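Side-chain contacts in cellulose biosynthesis protein BcsG (Salmonella typhimurium LT2, PDB 5OLT), which is required for cellulose biosynthesis, the chain here being its extramembrane, zinc-binding domain of the alkaline phosphatase family: residues N31-L34 / N35-A39; R237-K240 / L241-L245; I90-K93 / H94-S97; S68-W71 / S72-E75. One frame throughout, in Å; residues are numbered along the deposited sequence. Where two conformers were deposited one is given.

Contact 1: residues N31-L34 / N35-A39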
loop_
_atom_site.group_PDB
_atom_site.type_symbol
_atom_site.label_atom_id
_atom_site.label_comp_id
_atom_site.label_asym_id
_atom_site.label_seq_id
_atom_site.Cartn_x
_atom_site.Cartn_y
_atom_site.Cartn_z
ATOM N N ASN A 31 13.954 -16.287 15.936
ATOM C CA ASN A 31 14.347 -14.993 16.509
ATOM C C ASN A 31 15.543 -14.416 15.732
ATOM O O ASN A 31 15.574 -13.223 15.368
ATOM C CB ASN A 31 14.755 -15.158 17.998
ATOM C CG ASN A 31 13.577 -15.190 18.940
ATOM O OD1 ASN A 31 12.445 -14.826 18.585
ATOM N ND2 ASN A 31 13.837 -15.578 20.176
ATOM N N ALA A 32 16.538 -15.263 15.467
ATOM C CA ALA A 32 17.723 -14.814 14.741
ATOM C C ALA A 32 17.349 -14.365 13.315
ATOM O O ALA A 32 17.853 -13.358 12.827
ATOM C CB ALA A 32 18.785 -15.892 14.707
ATOM N N TRP A 33 16.470 -15.135 12.650
ATOM C CA TRP A 33 16.010 -14.769 11.319
ATOM C C TRP A 33 15.355 -13.373 11.333
ATOM O O TRP A 33 15.650 -12.548 10.446
ATOM C CB TRP A 33 15.051 -15.831 10.743
ATOM C CG TRP A 33 14.669 -15.486 9.346
ATOM C CD1 TRP A 33 15.322 -15.835 8.210
ATOM C CD2 TRP A 33 13.574 -14.645 8.939
ATOM N NE1 TRP A 33 14.722 -15.257 7.123
ATOM C CE2 TRP A 33 13.641 -14.530 7.540
ATOM C CE3 TRP A 33 12.535 -13.981 9.636
ATOM C CZ2 TRP A 33 12.709 -13.771 6.808
ATOM C CZ3 TRP A 33 11.620 -13.215 8.906
ATOM C CH2 TRP A 33 11.713 -13.122 7.515
ATOM N N LEU A 34 14.506 -13.124 12.332
ATOM C CA LEU A 34 13.853 -11.822 12.386
ATOM C C LEU A 34 14.859 -10.677 12.560
ATOM O O LEU A 34 14.731 -9.632 11.922
ATOM C CB LEU A 34 12.778 -11.807 13.467
ATOM C CG LEU A 34 11.925 -10.524 13.584
ATOM C CD1 LEU A 34 11.037 -10.339 12.330
ATOM C CD2 LEU A 34 11.066 -10.554 14.832
ATOM N N ASN A 35 15.839 -10.866 13.461
ATOM C CA ASN A 35 16.857 -9.859 13.605
ATOM C C ASN A 35 17.654 -9.646 12.315
ATOM O O ASN A 35 17.997 -8.511 11.981
ATOM C CB ASN A 35 17.774 -10.185 14.800
ATOM C CG ASN A 35 17.217 -9.667 16.115
ATOM O OD1 ASN A 35 16.727 -8.541 16.192
ATOM N ND2 ASN A 35 17.251 -10.502 17.139
ATOM N N THR A 36 17.899 -10.740 11.582
ATOM C CA THR A 36 18.592 -10.679 10.271
ATOM C C THR A 36 17.751 -9.886 9.260
ATOM O O THR A 36 18.281 -9.052 8.537
ATOM C CB THR A 36 18.914 -12.087 9.769
ATOM O OG1 THR A 36 19.759 -12.693 10.742
ATOM C CG2 THR A 36 19.648 -12.043 8.432
ATOM N N PHE A 37 16.433 -10.136 9.278
ATOM C CA PHE A 37 15.511 -9.372 8.442
ATOM C C PHE A 37 15.566 -7.877 8.797
ATOM O O PHE A 37 15.715 -7.036 7.918
ATOM C CB PHE A 37 14.098 -9.961 8.603
ATOM C CG PHE A 37 12.979 -9.114 8.004
ATOM C CD1 PHE A 37 12.653 -9.206 6.654
ATOM C CD2 PHE A 37 12.249 -8.243 8.805
ATOM C CE1 PHE A 37 11.613 -8.442 6.103
ATOM C CE2 PHE A 37 11.230 -7.457 8.268
ATOM C CZ PHE A 37 10.899 -7.573 6.921
ATOM N N TYR A 38 15.497 -7.532 10.090
ATOM C CA TYR A 38 15.523 -6.129 10.463
ATOM C C TYR A 38 16.822 -5.469 10.008
ATOM O O TYR A 38 16.806 -4.345 9.543
ATOM C CB TYR A 38 15.404 -5.947 11.977
ATOM C CG TYR A 38 14.048 -6.241 12.583
ATOM C CD1 TYR A 38 12.837 -5.962 11.902
ATOM C CD2 TYR A 38 13.964 -6.773 13.885
ATOM C CE1 TYR A 38 11.594 -6.222 12.530
ATOM C CE2 TYR A 38 12.745 -7.032 14.491
ATOM C CZ TYR A 38 11.573 -6.745 13.828
ATOM O OH TYR A 38 10.388 -6.995 14.455
ATOM N N ALA A 39 17.950 -6.184 10.174
ATOM C CA ALA A 39 19.260 -5.617 9.787
ATOM C C ALA A 39 19.291 -5.355 8.300
ATOM O O ALA A 39 19.717 -4.287 7.879
ATOM C CB ALA A 39 20.378 -6.557 10.193
#

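Contact 2: residues R237-K240 / L241-L245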
loop_
_atom_site.group_PDB
_atom_site.type_symbol
_atom_site.label_atom_id
_atom_site.label_comp_id
_atom_site.label_asym_id
_atom_site.label_seq_id
_atom_site.Cartn_x
_atom_site.Cartn_y
_atom_site.Cartn_z
ATOM N N ARG A 237 -20.813 -3.042 0.112
ATOM C CA ARG A 237 -19.910 -1.898 0.210
ATOM C C ARG A 237 -18.718 -2.027 -0.714
ATOM O O ARG A 237 -18.247 -1.030 -1.287
ATOM C CB ARG A 237 -19.489 -1.678 1.655
ATOM C CG ARG A 237 -20.649 -1.157 2.515
ATOM C CD ARG A 237 -20.179 -1.003 3.938
ATOM N NE ARG A 237 -20.092 -2.310 4.579
ATOM C CZ ARG A 237 -19.215 -2.641 5.524
ATOM N NH1 ARG A 237 -18.201 -1.817 5.822
ATOM N NH2 ARG A 237 -19.284 -3.841 6.094
ATOM N N ALA A 238 -18.191 -3.248 -0.825
ATOM C CA ALA A 238 -16.998 -3.456 -1.675
ATOM C C ALA A 238 -17.374 -3.312 -3.142
ATOM O O ALA A 238 -16.655 -2.644 -3.889
ATOM C CB ALA A 238 -16.366 -4.804 -1.376
ATOM N N GLN A 239 -18.515 -3.893 -3.570
ATOM C CA GLN A 239 -18.984 -3.670 -4.929
ATOM C C GLN A 239 -19.166 -2.175 -5.218
ATOM O O GLN A 239 -18.771 -1.705 -6.299
ATOM C CB GLN A 239 -20.306 -4.427 -5.121
ATOM C CG GLN A 239 -20.931 -4.198 -6.496
ATOM C CD GLN A 239 -20.247 -4.949 -7.629
ATOM O OE1 GLN A 239 -19.699 -6.064 -7.428
ATOM N NE2 GLN A 239 -20.313 -4.378 -8.846
ATOM N N LYS A 240 -19.788 -1.440 -4.287
ATOM C CA LYS A 240 -20.008 -0.012 -4.468
ATOM C C LYS A 240 -18.686 0.712 -4.634
ATOM O O LYS A 240 -18.527 1.533 -5.539
ATOM C CB LYS A 240 -20.778 0.541 -3.260
ATOM C CG LYS A 240 -20.964 2.058 -3.245
ATOM C CD LYS A 240 -21.857 2.430 -2.072
ATOM C CE LYS A 240 -22.115 3.925 -1.939
ATOM N NZ LYS A 240 -23.305 4.370 -2.672
ATOM N N LEU A 241 -17.716 0.397 -3.768
ATOM C CA LEU A 241 -16.398 1.029 -3.864
ATOM C C LEU A 241 -15.721 0.706 -5.196
ATOM O O LEU A 241 -15.178 1.598 -5.853
ATOM C CB LEU A 241 -15.502 0.557 -2.706
ATOM C CG LEU A 241 -14.045 1.059 -2.777
ATOM C CD1 LEU A 241 -13.944 2.594 -2.782
ATOM C CD2 LEU A 241 -13.245 0.461 -1.634
ATOM N N PHE A 242 -15.749 -0.572 -5.583
ATOM C CA PHE A 242 -15.043 -0.955 -6.793
ATOM C C PHE A 242 -15.715 -0.346 -8.018
ATOM O O PHE A 242 -15.030 0.068 -8.951
ATOM C CB PHE A 242 -14.956 -2.475 -6.924
ATOM C CG PHE A 242 -14.235 -3.165 -5.780
ATOM C CD1 PHE A 242 -13.375 -2.486 -4.923
ATOM C CD2 PHE A 242 -14.412 -4.548 -5.601
ATOM C CE1 PHE A 242 -12.763 -3.178 -3.883
ATOM C CE2 PHE A 242 -13.796 -5.230 -4.555
ATOM C CZ PHE A 242 -12.956 -4.533 -3.701
ATOM N N ASP A 243 -17.050 -0.274 -8.013
ATOM C CA ASP A 243 -17.763 0.411 -9.105
ATOM C C ASP A 243 -17.431 1.900 -9.157
ATOM O O ASP A 243 -17.246 2.454 -10.265
ATOM C CB ASP A 243 -19.274 0.216 -8.932
ATOM C CG ASP A 243 -19.745 -1.195 -9.360
ATOM O OD1 ASP A 243 -18.989 -1.913 -10.073
ATOM O OD2 ASP A 243 -20.894 -1.549 -8.969
ATOM N N GLU A 244 -17.269 2.540 -7.983
ATOM C CA GLU A 244 -16.911 3.949 -7.985
ATOM C C GLU A 244 -15.475 4.164 -8.447
ATOM O O GLU A 244 -15.223 5.106 -9.189
ATOM C CB GLU A 244 -17.168 4.584 -6.629
ATOM C CG GLU A 244 -18.659 4.723 -6.369
ATOM C CD GLU A 244 -18.989 5.633 -5.205
ATOM O OE1 GLU A 244 -18.110 5.983 -4.380
ATOM O OE2 GLU A 244 -20.197 6.000 -5.105
ATOM N N LEU A 245 -14.552 3.301 -8.017
ATOM C CA LEU A 245 -13.170 3.433 -8.490
ATOM C C LEU A 245 -13.097 3.219 -9.997
ATOM O O LEU A 245 -12.403 3.971 -10.689
ATOM C CB LEU A 245 -12.250 2.459 -7.755
ATOM C CG LEU A 245 -12.054 2.750 -6.266
ATOM C CD1 LEU A 245 -11.228 1.619 -5.656
ATOM C CD2 LEU A 245 -11.378 4.109 -6.050
HETATM O O HOH W 1 -22.420 4.524 -5.718
#

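Contact 3: residues I90-K93 / H94-S97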
loop_
_atom_site.group_PDB
_atom_site.type_symbol
_atom_site.label_atom_id
_atom_site.label_comp_id
_atom_site.label_asym_id
_atom_site.label_seq_id
_atom_site.Cartn_x
_atom_site.Cartn_y
_atom_site.Cartn_z
ATOM N N ILE A 90 -0.484 -2.958 -13.408
ATOM C CA ILE A 90 0.378 -3.797 -12.583
ATOM C C ILE A 90 -0.460 -4.248 -11.398
ATOM O O ILE A 90 -1.116 -3.401 -10.760
ATOM C CB ILE A 90 1.598 -2.993 -12.096
ATOM C CG1 ILE A 90 2.436 -2.470 -13.262
ATOM C CG2 ILE A 90 2.425 -3.844 -11.118
ATOM C CD1 ILE A 90 3.449 -1.405 -12.838
ATOM N N LEU A 91 -0.436 -5.525 -11.072
ATOM C CA LEU A 91 -1.235 -6.028 -9.948
ATOM C C LEU A 91 -0.375 -6.961 -9.118
ATOM O O LEU A 91 0.154 -7.963 -9.640
ATOM C CB LEU A 91 -2.489 -6.736 -10.507
ATOM C CG LEU A 91 -3.503 -7.279 -9.509
ATOM C CD1 LEU A 91 -4.058 -6.160 -8.631
ATOM C CD2 LEU A 91 -4.632 -7.970 -10.273
ATOM N N PHE A 92 -0.239 -6.639 -7.831
ATOM C CA PHE A 92 0.530 -7.510 -6.934
ATOM C C PHE A 92 -0.337 -8.612 -6.349
ATOM O O PHE A 92 -1.445 -8.347 -5.847
ATOM C CB PHE A 92 1.077 -6.665 -5.770
ATOM C CG PHE A 92 2.166 -5.701 -6.165
ATOM C CD1 PHE A 92 1.857 -4.429 -6.669
ATOM C CD2 PHE A 92 3.500 -6.028 -5.969
ATOM C CE1 PHE A 92 2.857 -3.525 -7.015
ATOM C CE2 PHE A 92 4.519 -5.125 -6.303
ATOM C CZ PHE A 92 4.208 -3.855 -6.824
ATOM N N LYS A 93 0.184 -9.837 -6.364
ATOM C CA LYS A 93 -0.499 -11.016 -5.850
ATOM C C LYS A 93 -0.018 -11.472 -4.476
ATOM O O LYS A 93 -0.697 -12.194 -3.804
ATOM C CB LYS A 93 -0.419 -12.165 -6.870
ATOM C CG LYS A 93 -1.086 -11.881 -8.217
ATOM C CD LYS A 93 -2.555 -11.523 -8.030
ATOM C CE LYS A 93 -3.275 -11.287 -9.356
ATOM N NZ LYS A 93 -3.401 -12.552 -10.123
ATOM N N HIS A 94 1.163 -11.004 -4.071
ATOM C CA HIS A 94 1.728 -11.350 -2.769
ATOM C C HIS A 94 2.318 -10.097 -2.146
ATOM O O HIS A 94 3.496 -10.082 -1.744
ATOM C CB HIS A 94 2.742 -12.515 -2.894
ATOM C CG HIS A 94 2.079 -13.789 -3.280
ATOM N ND1 HIS A 94 1.304 -14.505 -2.388
ATOM C CD2 HIS A 94 2.000 -14.437 -4.460
ATOM C CE1 HIS A 94 0.804 -15.562 -2.999
ATOM N NE2 HIS A 94 1.187 -15.528 -4.263
ATOM N N PHE A 95 1.483 -9.061 -2.021
ATOM C CA PHE A 95 1.861 -7.810 -1.361
ATOM C C PHE A 95 1.455 -7.905 0.100
ATOM O O PHE A 95 0.291 -8.147 0.402
ATOM C CB PHE A 95 1.116 -6.636 -2.023
ATOM C CG PHE A 95 1.610 -5.303 -1.577
ATOM C CD1 PHE A 95 1.197 -4.745 -0.330
ATOM C CD2 PHE A 95 2.517 -4.599 -2.361
ATOM C CE1 PHE A 95 1.667 -3.503 0.069
ATOM C CE2 PHE A 95 2.941 -3.346 -1.973
ATOM C CZ PHE A 95 2.543 -2.801 -0.760
ATOM N N ASN A 96 2.434 -7.718 0.991
ATOM C CA ASN A 96 2.167 -7.823 2.426
ATOM C C ASN A 96 2.045 -6.452 3.046
ATOM O O ASN A 96 2.918 -5.610 2.909
ATOM C CB ASN A 96 3.315 -8.581 3.087
ATOM C CG ASN A 96 3.010 -8.911 4.525
ATOM O OD1 ASN A 96 2.046 -9.649 4.785
ATOM N ND2 ASN A 96 3.800 -8.371 5.463
ATOM N N SER A 97 0.949 -6.235 3.780
ATOM C CA SER A 97 0.712 -4.906 4.359
ATOM C C SER A 97 1.523 -4.633 5.640
ATOM O O SER A 97 1.600 -3.485 6.072
ATOM C CB SER A 97 -0.776 -4.696 4.675
ATOM O OG SER A 97 -1.153 -5.527 5.747
#

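Contact 4: residues S68-W71 / S72-E75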
loop_
_atom_site.group_PDB
_atom_site.type_symbol
_atom_site.label_atom_id
_atom_site.label_comp_id
_atom_site.label_asym_id
_atom_site.label_seq_id
_atom_site.Cartn_x
_atom_site.Cartn_y
_atom_site.Cartn_z
ATOM N N SER A 68 -9.314 -2.229 5.422
ATOM C CA SER A 68 -10.146 -3.440 5.531
ATOM C C SER A 68 -10.440 -4.120 4.184
ATOM O O SER A 68 -11.598 -4.456 3.896
ATOM C CB SER A 68 -11.446 -3.154 6.311
ATOM O OG SER A 68 -11.131 -2.705 7.625
ATOM N N LEU A 69 -9.377 -4.383 3.413
ATOM C CA LEU A 69 -9.478 -5.027 2.107
ATOM C C LEU A 69 -8.245 -5.903 1.913
ATOM O O LEU A 69 -7.154 -5.382 1.646
ATOM C CB LEU A 69 -9.583 -3.954 1.004
ATOM C CG LEU A 69 -9.619 -4.543 -0.426
ATOM C CD1 LEU A 69 -10.829 -5.428 -0.606
ATOM C CD2 LEU A 69 -9.652 -3.368 -1.414
ATOM N N SER A 70 -8.433 -7.218 1.983
ATOM C CA SER A 70 -7.375 -8.192 1.615
ATOM C C SER A 70 -7.853 -9.094 0.487
ATOM O O SER A 70 -9.049 -9.133 0.166
ATOM C CB SER A 70 -7.012 -9.057 2.825
ATOM O OG SER A 70 -8.122 -9.901 3.144
ATOM N N TRP A 71 -6.928 -9.848 -0.101
ATOM C CA TRP A 71 -7.358 -10.837 -1.088
ATOM C C TRP A 71 -8.338 -11.829 -0.508
ATOM O O TRP A 71 -9.283 -12.214 -1.209
ATOM C CB TRP A 71 -6.184 -11.585 -1.703
ATOM C CG TRP A 71 -5.434 -10.801 -2.754
ATOM C CD1 TRP A 71 -4.086 -10.465 -2.732
ATOM C CD2 TRP A 71 -5.921 -10.337 -4.032
ATOM N NE1 TRP A 71 -3.722 -9.810 -3.887
ATOM C CE2 TRP A 71 -4.825 -9.695 -4.702
ATOM C CE3 TRP A 71 -7.177 -10.366 -4.663
ATOM C CZ2 TRP A 71 -4.958 -9.117 -5.988
ATOM C CZ3 TRP A 71 -7.319 -9.743 -5.912
ATOM C CH2 TRP A 71 -6.213 -9.133 -6.563
ATOM N N SER A 72 -8.133 -12.270 0.750
ATOM C CA SER A 72 -9.059 -13.172 1.389
ATOM C C SER A 72 -10.476 -12.566 1.452
ATOM O O SER A 72 -11.473 -13.264 1.257
ATOM C CB SER A 72 -8.560 -13.481 2.786
ATOM O OG SER A 72 -9.435 -14.365 3.422
ATOM N N ASP A 73 -10.557 -11.267 1.747
ATOM C CA ASP A 73 -11.859 -10.619 1.790
ATOM C C ASP A 73 -12.508 -10.593 0.403
ATOM O O ASP A 73 -13.710 -10.832 0.296
ATOM C CB ASP A 73 -11.762 -9.172 2.259
ATOM C CG ASP A 73 -11.146 -8.985 3.646
ATOM O OD1 ASP A 73 -11.256 -9.883 4.521
ATOM O OD2 ASP A 73 -10.589 -7.872 3.847
ATOM N N VAL A 74 -11.705 -10.311 -0.629
ATOM C CA VAL A 74 -12.233 -10.267 -2.008
ATOM C C VAL A 74 -12.797 -11.657 -2.372
ATOM O O VAL A 74 -13.911 -11.763 -2.930
ATOM C CB VAL A 74 -11.182 -9.809 -3.012
ATOM C CG1 VAL A 74 -11.753 -9.846 -4.434
ATOM C CG2 VAL A 74 -10.697 -8.411 -2.673
ATOM N N GLU A 75 -12.054 -12.713 -2.035
ATOM C CA GLU A 75 -12.497 -14.075 -2.294
ATOM C C GLU A 75 -13.798 -14.369 -1.531
ATOM O O GLU A 75 -14.796 -14.839 -2.125
ATOM C CB GLU A 75 -11.389 -15.070 -1.930
ATOM C CG GLU A 75 -11.833 -16.526 -2.014
ATOM C CD GLU A 75 -11.949 -17.051 -3.444
ATOM O OE1 GLU A 75 -11.509 -16.352 -4.396
ATOM O OE2 GLU A 75 -12.490 -18.175 -3.615
HETATM O O HOH W 2 -8.847 -10.010 5.839
#

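Contact 1: residues N31-L34 / N35-A39
Phe-37 lays its CB over one face of the Trp-33 indole, one helical turn earlier: CB lies 4.2 Å from the centroid of the six-membered ring, a CH-pi contact. The Phe-37 ring itself runs on past the indole. The two ring planes are near parallel, 18° apart, but slid so far that they barely overlap, with centroids 5.6 Å from each other. The four-residue spacing puts both side chains on one face of the helix, and with CG anti to the backbone N in each (chi1 -176° for Trp-33, 169° for Phe-37) they lean the same way. Alongside, Leu-34 rests on the Tyr-38 phenol: Leu-34 CG comes within 3.7 Å of Tyr-38 CE2, and CD2 reaches the hydroxyl end at 3.6 Å from OH. That OH is held by Glu-356, which probably helps hold the phenol against the leucine. On the outer side, Ala-32 O takes two bonds from Thr-36, from N at 2.9 Å and from OG1 at 2.9 Å, the hydroxyl coming from above the carbonyl plane. Regular i to i+4 backbone bonds, such as Phe-37 N to Trp-33 O at 2.8 Å, join these turns. This amphipathic helix 27-42 presses its apolar side on the antiparallel sheet near the C-terminus: Trp-33 touches Ile-363 and makes an edge-to-face pair with Tyr-365, and Leu-34 packs on Val-361, all of strand 360-365.

Contact 2: residues R237-K240 / L241-L245
Residues 237-240 and 241-245 are consecutive turns of one alpha-helix, 234-255, which packs beside the central mixed sheet of the alkaline phosphatase-like domain. Through these residues the i to i+4 bonds run unbroken, among them Phe-242 N to Ala-238 O at 2.8 Å and Asp-243 N to Gln-239 O at 2.8 Å. On the buried side the Phe-242 ring lies with one face over Ala-238 O, the oxygen 3.1 Å above the plane, while Ala-238 CB touches Phe-242 CE2 at 4.1 Å. CG stands beside the backbone N (chi1 -60°), folding the ring back over the preceding turn; Trp-85 and His-82 meet this ring edge-to-face. On the partly exposed side the Gln-239 chain bends at chi2 (75°) and brings NE2 to Asp-243 OD2 at 2.9 Å, on the syn side but 30° out of the carboxylate plane. The other carboxylate oxygen, OD1, bonds His-82 NE2, a second grip that probably limits rotation of the carboxylate. Glu-244 OE1 is taken by Leu-192 N, at the start of helix 191-203. Lys-240 and Glu-244 stop short of a salt bridge and are joined instead through one water, which accepts from Lys-240 NZ at 3.2 Å and donates to Glu-244 OE2 at 2.7 Å.

Contact 3: residues I90-K93 / H94-S97
Phe-92 and Phe-95 meet in a T-shaped pair, the edge of Phe-95 directed at the face of Phe-92, with planes 76° apart and centroids 5.5 Å from each other. The touching atom is Phe-95 CD2, which lies over the rim of the Phe-92 ring, 4.0 Å from Phe-92 CG. Below the rings the two CB atoms come together at 3.7 Å, closing the base of the pair. The first torsions differ: Phe-92 turns CG beside its backbone N (chi1 -70°), whereas Phe-95 holds CG anti to it (chi1 -170°), and this difference probably contributes to setting one ring crosswise to the other. Both rings are buried. Ile-321 of helix 318-328 touches both, as does Ala-294 of the adjoining strand 291-299, and Tyr-318 adds a further edge-to-face contact to Phe-95.

Residues 90-92 run in the central mixed sheet, between strands 291-299 and 310-312; the chain turns a corner at Lys-93 and His-94 and goes on as a weakly bonded strand at about 95-96. Through this break, two side chains three residues apart point to one side of the chain, where alternation along an unbroken strand would set them on opposite faces.

The corner residues form the looser side. His-94, exposed, keeps one imidazole face over Lys-93 O, its CG 3.2 Å from that oxygen, and the Lys-93 carbonyl makes no hydrogen bond with ND1. Between the side chains the touch is slight, Lys-93 CB to His-94 CD2 at 4.1 Å. The lysine leads its amine away from the histidine, to a long, weak ion pair with Asp-311 on strand 310-312.

Contact 4: residues S68-W71 / S72-E75
Asp-73 OD2 is gripped by two backbone N-H groups, that of Ser-70 at 2.9 Å and that of Gly-269 in a separate loop; the Ser-70 donor stands above the carboxylate plane, 48° out of it. In return Ser-70 OG accepts from Asp-73 N at 3.1 Å. Its position between the backbone N and the carbonyl carbon (chi1 68°) swings the hydroxyl over the first turn of the helix. A water ties the same two side chains together again, 2.8 Å from Ser-70 OG and donating to Asp-73 OD1 at 2.7 Å; Leu-271 N also bonds OD1. With both oxygens multiply held, the buried carboxylate is probably fixed in rotation, and its negative charge near the helix N-terminus should be electrostatically favourable. Beneath the polar cluster, Leu-69 CD1 meets Val-74 CG2 at 3.6 Å, the two side chains crossing at an angle. Trp-71 approaches Val-74 more loosely, CE3 to CB 4.4 Å, while its indole lies against Trp-85. Ser-70 and Asp-73 thus make a capping box, Ser-70 being the N-cap of helix 71-76. The cap follows strand 60-66 and the zinc ligand Cys-67, and Asp-73 also links it to the loop just beyond the zinc ligands Glu-266 and His-267.

Contact 4 joins two of the others. Trp-71 NE1 lies 3.3 Å from Phe-92 O in contact 3, a weak hydrogen bond, and Leu-69 CD1 lies 3.9 Å from Phe-242 CZ in contact 2. Contacts 2 and 3 do not touch each other, their centres being 19 Å apart. The zinc ion, bound by Cys-67, Ser-102, Glu-266 and His-267, is nearest to contact 4, about 4 Å from the side chain of Ser-68. It is about 11 Å from the side chain of Arg-237 and about 13 Å from that of Phe-95. Contact 1 touches none of the others; its nearest atoms are about 7 Å from those of contact 3, and its centre is 39 Å from that of contact 2, on the opposite side of the chain's centre.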